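PDB 6SXJ: streptomycin 3''-adenylyltransferase from Enterococcus faecalis, which transfers an AMP group from ATP to the 9-hydroxyl of spectinomycin, making bacteria resistant to this antibiotic but not to streptomycin. Local coordinates for residues A[86-91]-A[128-133]. Numbering follows the deposited sequence.
Sequences ELTIII and SDLTIM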
# COMPACT_ATOMS: atom_id res chain seq x y z
N GLU A 86 -2.15 1.84 -7.62
CA GLU A 86 -2.76 2.17 -6.34
C GLU A 86 -2.60 3.66 -6.15
O GLU A 86 -1.49 4.19 -6.28
CB GLU A 86 -2.09 1.39 -5.22
CG GLU A 86 -2.98 1.00 -4.07
CD GLU A 86 -2.28 0.02 -3.16
OE1 GLU A 86 -2.08 -1.15 -3.58
OE2 GLU A 86 -1.90 0.42 -2.04
N LEU A 87 -3.70 4.35 -5.88
CA LEU A 87 -3.68 5.80 -5.76
C LEU A 87 -4.53 6.25 -4.59
O LEU A 87 -5.72 5.94 -4.54
CB LEU A 87 -4.19 6.47 -7.05
CG LEU A 87 -4.07 7.99 -7.11
CD1 LEU A 87 -3.60 8.44 -8.50
CD2 LEU A 87 -5.39 8.64 -6.79
N THR A 88 -3.93 7.04 -3.69
CA THR A 88 -4.59 7.60 -2.53
C THR A 88 -4.59 9.11 -2.62
O THR A 88 -3.60 9.72 -3.03
CB THR A 88 -3.89 7.18 -1.23
OG1 THR A 88 -3.89 5.75 -1.12
CG2 THR A 88 -4.58 7.79 -0.03
N ILE A 89 -5.70 9.72 -2.21
CA ILE A 89 -5.86 11.17 -2.19
C ILE A 89 -6.07 11.61 -0.75
O ILE A 89 -6.94 11.08 -0.05
CB ILE A 89 -7.04 11.62 -3.08
CG1 ILE A 89 -6.87 11.08 -4.50
CG2 ILE A 89 -7.15 13.14 -3.07
CD1 ILE A 89 -7.95 11.52 -5.46
N ILE A 90 -5.28 12.59 -0.32
CA ILE A 90 -5.47 13.23 0.98
C ILE A 90 -5.67 14.72 0.76
O ILE A 90 -5.19 15.31 -0.22
CB ILE A 90 -4.28 12.99 1.93
CG1 ILE A 90 -2.96 13.34 1.24
CG2 ILE A 90 -4.27 11.54 2.41
CD1 ILE A 90 -1.78 13.38 2.18
N ILE A 91 -6.42 15.33 1.68
CA ILE A 91 -6.59 16.77 1.75
C ILE A 91 -5.53 17.31 2.69
O ILE A 91 -5.37 16.80 3.81
CB ILE A 91 -8.00 17.14 2.25
CG1 ILE A 91 -9.06 16.45 1.41
CG2 ILE A 91 -8.19 18.65 2.23
CD1 ILE A 91 -10.45 17.02 1.56
N SER A 128 -6.01 3.69 9.34
CA SER A 128 -4.79 3.57 10.14
C SER A 128 -3.59 3.19 9.29
O SER A 128 -2.46 3.58 9.60
CB SER A 128 -5.00 2.54 11.25
OG SER A 128 -3.79 1.87 11.54
N ASP A 129 -3.81 2.44 8.21
CA ASP A 129 -2.69 2.03 7.37
C ASP A 129 -2.07 3.21 6.64
O ASP A 129 -0.88 3.18 6.32
CB ASP A 129 -3.16 0.98 6.36
CG ASP A 129 -3.20 -0.41 6.95
OD1 ASP A 129 -2.38 -0.71 7.83
OD2 ASP A 129 -4.07 -1.21 6.54
N LEU A 130 -2.86 4.26 6.38
CA LEU A 130 -2.33 5.44 5.71
C LEU A 130 -1.24 6.12 6.52
O LEU A 130 -0.40 6.83 5.96
CB LEU A 130 -3.46 6.41 5.41
CG LEU A 130 -3.09 7.74 4.76
CD1 LEU A 130 -2.48 7.54 3.37
CD2 LEU A 130 -4.32 8.62 4.68
N THR A 131 -1.22 5.91 7.84
CA THR A 131 -0.14 6.47 8.64
C THR A 131 1.21 5.86 8.26
O THR A 131 2.24 6.53 8.33
CB THR A 131 -0.42 6.26 10.13
OG1 THR A 131 -1.48 7.12 10.54
CG2 THR A 131 0.83 6.57 10.96
N ILE A 132 1.22 4.58 7.89
CA ILE A 132 2.46 3.94 7.46
C ILE A 132 2.84 4.40 6.06
O ILE A 132 4.03 4.53 5.74
CB ILE A 132 2.30 2.42 7.52
CG1 ILE A 132 1.72 2.00 8.88
CG2 ILE A 132 3.63 1.72 7.30
CD1 ILE A 132 1.25 0.56 8.92
N MET A 133 1.84 4.66 5.22
CA MET A 133 2.10 5.15 3.87
C MET A 133 2.69 6.55 3.90
O MET A 133 3.74 6.81 3.31
CB MET A 133 0.81 5.12 3.06
CG MET A 133 0.06 3.81 3.14
SD MET A 133 -1.52 3.82 2.30
CE MET A 133 -1.15 4.81 0.84
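Thr88 and Met133 meet where the beginning of helix 130-139 lies over strand 85-91. The methionine runs outward from the helix toward the sheet. From CB of Met133, still on the helix side, CG departs anti to the carbonyl carbon (chi1 -49°), and the next bond runs on extended to SD. At chi3 (38°) the chain bends, and this last turn swings the methyl onto the threonine: CE of Met133 stops 3.5 Å from OG1 of Thr88 and 4.2 Å from CB of the same residue. Of this side chain, the methyl is what reaches the strand, and it meets the hydroxyl branch as a van der Waals neighbour.

The other branch of Thr88 faces a different residue. Its CG2 lies 4.0 Å from CD1 of Leu130, one turn earlier, so that the threonine divides its two tips between leucine and methionine. Leu130 is forked in its turn. While CD1 leans on Thr88, CD2 reaches CG2 of Ile90 at 3.7 Å, branch methyl against branch methyl. Thr88 and Ile90, two residues apart on the strand, thus present the same sheet face to the leucine.

No hydrogen bond joins the two segments; methyl groups carry the contact, one of them against the hydroxyl oxygen of Thr88, and it is small in area but largely buried. Gln104 and Ile107 of the adjacent strand 103-108 also touch Thr88, and Val52 of strand 47-53 touches Ile90. On another side of the helical turn, Ile132 packs against Ala165 and Ile166 of helix 159-173. The start of helix 130-139 is thus packed between the sheet and helix 159-173, a helix-on-sheet packing in the mixed alpha/beta nucleotidyltransferase fold of this antibiotic-modifying enzyme.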